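PDB 3GDE: DNA ligase from Archaeoglobus fulgidus, which probably seals nicks in double-stranded DNA during replication, recombination and repair, using ATP through an adenylated enzyme intermediate. Local coordinates for residues A[461-471]-A[516-527]. Residues are numbered along the deposited sequence; the frame is centred on the assembly and turned at random.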
ATOM      1  N   LEU A 461     -12.326  -7.020  -1.242  1.00 32.26           N
ATOM      2  CA  LEU A 461     -11.718  -7.352  -2.532  1.00 32.51           C
ATOM      3  C   LEU A 461     -12.796  -7.804  -3.498  1.00 32.66           C
ATOM      4  O   LEU A 461     -13.540  -8.749  -3.207  1.00 32.94           O
ATOM      5  CB  LEU A 461     -10.655  -8.452  -2.397  1.00 32.68           C
ATOM      6  CG  LEU A 461      -9.192  -8.172  -2.041  1.00 32.86           C
ATOM      7  CD1 LEU A 461      -8.801  -6.688  -2.179  1.00 33.07           C
ATOM      8  CD2 LEU A 461      -8.890  -8.658  -0.665  1.00 33.86           C
ATOM      9  N   LEU A 462     -12.886  -7.123  -4.637  1.00 32.67           N
ATOM     10  CA  LEU A 462     -13.883  -7.440  -5.648  1.00 32.76           C
ATOM     11  C   LEU A 462     -13.216  -8.129  -6.841  1.00 32.96           C
ATOM     12  O   LEU A 462     -12.324  -7.557  -7.489  1.00 32.80           O
ATOM     13  CB  LEU A 462     -14.648  -6.178  -6.080  1.00 32.83           C
ATOM     14  CG  LEU A 462     -15.184  -5.229  -4.990  1.00 33.42           C
ATOM     15  CD1 LEU A 462     -15.868  -4.006  -5.589  1.00 33.25           C
ATOM     16  CD2 LEU A 462     -16.146  -5.945  -4.063  1.00 34.70           C
ATOM     17  N   LYS A 463     -13.643  -9.366  -7.108  1.00 33.18           N
ATOM     18  CA  LYS A 463     -13.113 -10.163  -8.218  1.00 33.47           C
ATOM     19  C   LYS A 463     -13.277  -9.463  -9.553  1.00 33.16           C
ATOM     20  O   LYS A 463     -14.277  -8.803  -9.809  1.00 32.94           O
ATOM     21  CB  LYS A 463     -13.756 -11.546  -8.286  1.00 33.77           C
ATOM     22  CG  LYS A 463     -13.079 -12.578  -7.415  1.00 35.65           C
ATOM     23  CD  LYS A 463     -13.202 -13.968  -8.035  1.00 39.68           C
ATOM     24  CE  LYS A 463     -12.872 -15.046  -7.020  1.00 41.77           C
ATOM     25  NZ  LYS A 463     -12.967 -16.411  -7.612  1.00 43.69           N
ATOM     26  N   VAL A 464     -12.282  -9.639 -10.408  1.00 32.86           N
ATOM     27  CA  VAL A 464     -12.194  -8.873 -11.631  1.00 32.99           C
ATOM     28  C   VAL A 464     -11.731  -9.760 -12.805  1.00 33.02           C
ATOM     29  O   VAL A 464     -11.865  -9.397 -13.969  1.00 33.03           O
ATOM     30  CB  VAL A 464     -11.325  -7.612 -11.367  1.00 32.85           C
ATOM     31  CG1 VAL A 464     -10.103  -7.538 -12.246  1.00 32.98           C
ATOM     32  CG2 VAL A 464     -12.169  -6.362 -11.418  1.00 32.63           C
ATOM     33  N   GLY A 465     -11.221 -10.943 -12.491  1.00 32.95           N
ATOM     34  CA  GLY A 465     -10.816 -11.862 -13.536  1.00 33.11           C
ATOM     35  C   GLY A 465      -9.993 -13.036 -13.059  1.00 33.04           C
ATOM     36  O   GLY A 465      -9.856 -13.275 -11.854  1.00 32.34           O
ATOM     37  N   ARG A 466      -9.454 -13.762 -14.034  1.00 33.15           N
ATOM     38  CA  ARG A 466      -8.653 -14.950 -13.798  1.00 33.68           C
ATOM     39  C   ARG A 466      -7.545 -15.049 -14.840  1.00 33.14           C
ATOM     40  O   ARG A 466      -7.791 -14.847 -16.025  1.00 33.33           O
ATOM     41  CB  ARG A 466      -9.536 -16.190 -13.857  1.00 33.74           C
ATOM     42  CG  ARG A 466      -8.854 -17.409 -13.327  1.00 37.06           C
ATOM     43  CD  ARG A 466      -8.614 -18.402 -14.411  1.00 42.36           C
ATOM     44  NE  ARG A 466      -9.746 -19.310 -14.550  1.00 45.94           N
ATOM     45  CZ  ARG A 466      -9.795 -20.304 -15.430  1.00 49.07           C
ATOM     46  NH1 ARG A 466      -8.765 -20.512 -16.254  1.00 49.31           N
ATOM     47  NH2 ARG A 466     -10.874 -21.090 -15.487  1.00 50.07           N
ATOM     48  N   VAL A 467      -6.338 -15.383 -14.390  1.00 32.68           N
ATOM     49  CA  VAL A 467      -5.154 -15.371 -15.246  1.00 31.96           C
ATOM     50  C   VAL A 467      -4.429 -16.720 -15.239  1.00 32.19           C
ATOM     51  O   VAL A 467      -4.281 -17.344 -14.189  1.00 31.17           O
ATOM     52  CB  VAL A 467      -4.185 -14.185 -14.892  1.00 31.84           C
ATOM     53  CG1 VAL A 467      -3.603 -14.315 -13.482  1.00 30.97           C
ATOM     54  CG2 VAL A 467      -3.078 -14.045 -15.927  1.00 31.04           C
ATOM     55  N   ALA A 468      -3.985 -17.148 -16.428  1.00 32.33           N
ATOM     56  CA  ALA A 468      -3.284 -18.424 -16.605  1.00 32.56           C
ATOM     57  C   ALA A 468      -2.104 -18.300 -17.569  1.00 32.95           C
ATOM     58  O   ALA A 468      -1.204 -19.146 -17.566  1.00 33.49           O
ATOM     59  CB  ALA A 468      -4.250 -19.489 -17.086  1.00 32.33           C
ATOM     60  N   THR A 469      -2.101 -17.246 -18.386  1.00 33.08           N
ATOM     61  CA  THR A 469      -1.011 -17.018 -19.339  1.00 33.35           C
ATOM     62  C   THR A 469       0.032 -16.043 -18.805  1.00 32.80           C
ATOM     63  O   THR A 469      -0.265 -15.199 -17.969  1.00 32.60           O
ATOM     64  CB  THR A 469      -1.526 -16.531 -20.733  1.00 33.87           C
ATOM     65  OG1 THR A 469      -2.301 -15.329 -20.585  1.00 35.19           O
ATOM     66  CG2 THR A 469      -2.394 -17.585 -21.380  1.00 33.90           C
ATOM     67  N   GLY A 470       1.255 -16.173 -19.307  1.00 32.89           N
ATOM     68  CA  GLY A 470       2.335 -15.259 -18.990  1.00 32.66           C
ATOM     69  C   GLY A 470       3.303 -15.822 -17.972  1.00 33.13           C
ATOM     70  O   GLY A 470       4.262 -15.141 -17.601  1.00 32.99           O
ATOM     71  N   PHE A 471       3.058 -17.060 -17.531  1.00 33.35           N
ATOM     72  CA  PHE A 471       3.872 -17.716 -16.489  1.00 34.12           C
ATOM     73  C   PHE A 471       4.917 -18.666 -17.080  1.00 35.06           C
ATOM     74  O   PHE A 471       4.597 -19.453 -17.970  1.00 35.63           O
ATOM     75  CB  PHE A 471       2.985 -18.543 -15.543  1.00 33.03           C
ATOM     76  CG  PHE A 471       1.942 -17.751 -14.812  1.00 31.67           C
ATOM     77  CD1 PHE A 471       2.266 -17.038 -13.655  1.00 30.29           C
ATOM     78  CD2 PHE A 471       0.623 -17.752 -15.248  1.00 30.30           C
ATOM     79  CE1 PHE A 471       1.298 -16.319 -12.968  1.00 28.64           C
ATOM     80  CE2 PHE A 471      -0.347 -17.031 -14.571  1.00 29.87           C
ATOM     81  CZ  PHE A 471      -0.003 -16.304 -13.428  1.00 30.23           C
ATOM     82  N   TYR A 516     -18.791 -11.367 -11.915  1.00 44.74           N
ATOM     83  CA  TYR A 516     -18.107 -11.049 -10.669  1.00 44.05           C
ATOM     84  C   TYR A 516     -18.760  -9.893  -9.939  1.00 43.75           C
ATOM     85  O   TYR A 516     -19.316  -8.974 -10.540  1.00 43.66           O
ATOM     86  CB  TYR A 516     -16.633 -10.704 -10.892  1.00 43.96           C
ATOM     87  CG  TYR A 516     -15.783 -11.759 -11.565  1.00 44.17           C
ATOM     88  CD1 TYR A 516     -15.619 -13.028 -11.005  1.00 44.37           C
ATOM     89  CD2 TYR A 516     -15.099 -11.467 -12.739  1.00 43.14           C
ATOM     90  CE1 TYR A 516     -14.815 -13.984 -11.623  1.00 44.88           C
ATOM     91  CE2 TYR A 516     -14.301 -12.406 -13.357  1.00 43.36           C
ATOM     92  CZ  TYR A 516     -14.156 -13.655 -12.800  1.00 44.03           C
ATOM     93  OH  TYR A 516     -13.362 -14.577 -13.426  1.00 44.69           O
ATOM     94  N   GLU A 517     -18.643  -9.958  -8.622  1.00 43.49           N
ATOM     95  CA  GLU A 517     -19.067  -8.921  -7.694  1.00 43.27           C
ATOM     96  C   GLU A 517     -18.663  -7.501  -8.121  1.00 42.36           C
ATOM     97  O   GLU A 517     -19.396  -6.545  -7.873  1.00 42.73           O
ATOM     98  CB  GLU A 517     -18.503  -9.256  -6.304  1.00 43.62           C
ATOM     99  CG  GLU A 517     -16.985  -9.592  -6.297  1.00 45.12           C
ATOM    100  CD  GLU A 517     -16.625 -11.097  -6.338  1.00 47.82           C
ATOM    101  OE1 GLU A 517     -15.683 -11.442  -5.586  1.00 48.29           O
ATOM    102  OE2 GLU A 517     -17.231 -11.916  -7.106  1.00 45.85           O
ATOM    103  N   SER A 518     -17.510  -7.368  -8.771  1.00 41.11           N
ATOM    104  CA  SER A 518     -17.002  -6.061  -9.190  1.00 39.81           C
ATOM    105  C   SER A 518     -17.851  -5.402 -10.273  1.00 38.91           C
ATOM    106  O   SER A 518     -17.876  -4.183 -10.381  1.00 38.70           O
ATOM    107  CB  SER A 518     -15.556  -6.181  -9.681  1.00 39.69           C
ATOM    108  OG  SER A 518     -15.498  -6.851 -10.932  1.00 38.90           O
ATOM    109  N   GLY A 519     -18.534  -6.218 -11.072  1.00 38.33           N
ATOM    110  CA  GLY A 519     -19.265  -5.742 -12.243  1.00 37.30           C
ATOM    111  C   GLY A 519     -18.392  -5.646 -13.490  1.00 36.69           C
ATOM    112  O   GLY A 519     -18.808  -5.085 -14.498  1.00 36.87           O
ATOM    113  N   TYR A 520     -17.178  -6.194 -13.418  1.00 36.06           N
ATOM    114  CA  TYR A 520     -16.189  -6.085 -14.496  1.00 35.26           C
ATOM    115  C   TYR A 520     -15.416  -7.375 -14.671  1.00 34.84           C
ATOM    116  O   TYR A 520     -15.232  -8.133 -13.720  1.00 34.62           O
ATOM    117  CB  TYR A 520     -15.213  -4.924 -14.247  1.00 35.10           C
ATOM    118  CG  TYR A 520     -15.891  -3.577 -14.207  1.00 34.74           C
ATOM    119  CD1 TYR A 520     -16.199  -2.900 -15.380  1.00 34.88           C
ATOM    120  CD2 TYR A 520     -16.245  -2.988 -12.996  1.00 34.75           C
ATOM    121  CE1 TYR A 520     -16.840  -1.662 -15.356  1.00 34.98           C
ATOM    122  CE2 TYR A 520     -16.890  -1.756 -12.956  1.00 35.42           C
ATOM    123  CZ  TYR A 520     -17.185  -1.097 -14.144  1.00 35.50           C
ATOM    124  OH  TYR A 520     -17.823   0.128 -14.117  1.00 36.35           O
ATOM    125  N   ALA A 521     -14.965  -7.620 -15.898  1.00 34.34           N
ATOM    126  CA  ALA A 521     -14.140  -8.782 -16.199  1.00 33.82           C
ATOM    127  C   ALA A 521     -13.005  -8.392 -17.136  1.00 33.48           C
ATOM    128  O   ALA A 521     -13.203  -7.623 -18.084  1.00 33.81           O
ATOM    129  CB  ALA A 521     -14.983  -9.890 -16.811  1.00 33.71           C
ATOM    130  N   LEU A 522     -11.814  -8.914 -16.865  1.00 32.74           N
ATOM    131  CA  LEU A 522     -10.685  -8.711 -17.763  1.00 32.25           C
ATOM    132  C   LEU A 522     -10.764  -9.694 -18.932  1.00 32.23           C
ATOM    133  O   LEU A 522     -10.970 -10.906 -18.741  1.00 32.03           O
ATOM    134  CB  LEU A 522      -9.351  -8.860 -17.027  1.00 32.04           C
ATOM    135  CG  LEU A 522      -9.062  -7.953 -15.824  1.00 31.96           C
ATOM    136  CD1 LEU A 522      -7.671  -8.252 -15.289  1.00 31.52           C
ATOM    137  CD2 LEU A 522      -9.188  -6.478 -16.180  1.00 30.96           C
ATOM    138  N   ARG A 523     -10.623  -9.146 -20.139  1.00 31.81           N
ATOM    139  CA  ARG A 523     -10.540  -9.920 -21.371  1.00 31.59           C
ATOM    140  C   ARG A 523      -9.054 -10.097 -21.709  1.00 30.66           C
ATOM    141  O   ARG A 523      -8.311  -9.123 -21.827  1.00 30.59           O
ATOM    142  CB  ARG A 523     -11.298  -9.185 -22.483  1.00 32.11           C
ATOM    143  CG  ARG A 523     -11.349  -9.870 -23.842  1.00 35.56           C
ATOM    144  CD  ARG A 523     -12.561 -10.812 -24.001  1.00 39.75           C
ATOM    145  NE  ARG A 523     -12.510 -11.538 -25.271  1.00 42.79           N
ATOM    146  CZ  ARG A 523     -13.026 -12.748 -25.492  1.00 44.82           C
ATOM    147  NH1 ARG A 523     -13.654 -13.414 -24.526  1.00 43.83           N
ATOM    148  NH2 ARG A 523     -12.903 -13.304 -26.699  1.00 46.60           N
ATOM    149  N   PHE A 524      -8.631 -11.352 -21.825  1.00 29.92           N
ATOM    150  CA  PHE A 524      -7.227 -11.734 -22.070  1.00 29.50           C
ATOM    151  C   PHE A 524      -6.218 -11.177 -21.059  1.00 28.87           C
ATOM    152  O   PHE A 524      -5.234 -10.537 -21.447  1.00 28.74           O
ATOM    153  CB  PHE A 524      -6.795 -11.459 -23.530  1.00 29.55           C
ATOM    154  CG  PHE A 524      -7.730 -12.044 -24.545  1.00 30.08           C
ATOM    155  CD1 PHE A 524      -8.516 -11.220 -25.337  1.00 32.35           C
ATOM    156  CD2 PHE A 524      -7.860 -13.418 -24.677  1.00 31.11           C
ATOM    157  CE1 PHE A 524      -9.408 -11.764 -26.268  1.00 32.66           C
ATOM    158  CE2 PHE A 524      -8.747 -13.965 -25.601  1.00 32.19           C
ATOM    159  CZ  PHE A 524      -9.516 -13.133 -26.396  1.00 31.34           C
ATOM    160  N   PRO A 525      -6.437 -11.466 -19.757  1.00 28.24           N
ATOM    161  CA  PRO A 525      -5.474 -11.059 -18.742  1.00 27.44           C
ATOM    162  C   PRO A 525      -4.180 -11.854 -18.923  1.00 26.83           C
ATOM    163  O   PRO A 525      -4.208 -13.011 -19.345  1.00 26.31           O
ATOM    164  CB  PRO A 525      -6.169 -11.436 -17.428  1.00 27.42           C
ATOM    165  CG  PRO A 525      -7.063 -12.555 -17.792  1.00 27.63           C
ATOM    166  CD  PRO A 525      -7.558 -12.229 -19.170  1.00 27.93           C
ATOM    167  N   ARG A 526      -3.050 -11.228 -18.628  1.00 26.20           N
ATOM    168  CA  ARG A 526      -1.769 -11.869 -18.868  1.00 25.88           C
ATOM    169  C   ARG A 526      -0.826 -11.453 -17.763  1.00 25.58           C
ATOM    170  O   ARG A 526      -0.694 -10.270 -17.473  1.00 25.90           O
ATOM    171  CB  ARG A 526      -1.217 -11.488 -20.262  1.00 25.61           C
ATOM    172  CG  ARG A 526       0.180 -12.041 -20.589  1.00 25.36           C
ATOM    173  CD  ARG A 526       0.563 -11.835 -22.078  1.00 25.99           C
ATOM    174  NE  ARG A 526      -0.107 -12.814 -22.936  1.00 24.54           N
ATOM    175  CZ  ARG A 526       0.351 -14.039 -23.181  1.00 24.09           C
ATOM    176  NH1 ARG A 526       1.501 -14.446 -22.649  1.00 22.80           N
ATOM    177  NH2 ARG A 526      -0.350 -14.866 -23.954  1.00 24.82           N
ATOM    178  N   PHE A 527      -0.170 -12.438 -17.156  1.00 25.70           N
ATOM    179  CA  PHE A 527       0.734 -12.203 -16.042  1.00 25.60           C
ATOM    180  C   PHE A 527       1.997 -11.505 -16.521  1.00 25.75           C
ATOM    181  O   PHE A 527       2.639 -11.954 -17.466  1.00 25.84           O
ATOM    182  CB  PHE A 527       1.060 -13.531 -15.351  1.00 25.36           C
ATOM    183  CG  PHE A 527       2.040 -13.415 -14.191  1.00 25.82           C
ATOM    184  CD1 PHE A 527       1.623 -12.939 -12.940  1.00 24.29           C
ATOM    185  CD2 PHE A 527       3.365 -13.824 -14.341  1.00 24.37           C
ATOM    186  CE1 PHE A 527       2.523 -12.843 -11.878  1.00 24.06           C
ATOM    187  CE2 PHE A 527       4.273 -13.738 -13.275  1.00 24.95           C
ATOM    188  CZ  PHE A 527       3.845 -13.258 -12.042  1.00 24.31           C
TER
HETATM  189  O   HOH W   1     -10.495 -13.024 -16.713  1.00 37.74           O
HETATM  190  O   HOH W   2      -4.568 -15.697 -18.834  1.00 37.52           O
HETATM  191  O   HOH W   3      -4.072 -13.867 -22.037  1.00 29.29           O
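F471 and F527 form an offset stack, centroids 4.3 Å apart and planes at 18°. CE1 of F471 sits over one face of F527, off centre. The backbone sets F527 CB over the F471 face, a CH-pi contact; chi1 of 178° swings the F527 ring away from its own N and onto F471. Beside the rings, F527 N donates to T469 O at 2.9 Å. At the other end, S518 OG donates to K463 O at 2.6 Å, in the carbonyl plane. The same OG accepts from Y520 N, an ST turn. V464 and G465 form a classic beta bulge facing L451 of strand 446-454. The Y516 ring lies against this bulge, CE2 3.5 Å from G465 CA, and K463 CB is 3.6 Å from Y516 CD1. With an alanine at Y516, the bulge would probably be uncovered and K463 left without its ring. V464 CG1 on L522 CG, S518 and the F527 ring make the tight, buried part. The exposed R466 and T469 edge is looser: water 1 links R466 N to L522 O, and two waters join T469 OG1 to P525 O. In this C-terminal OB-fold domain, only L522 N to V464 O joins near-parallel strands 461-467 and 520-523; F527 N, S518, waters and ring packing supplement it.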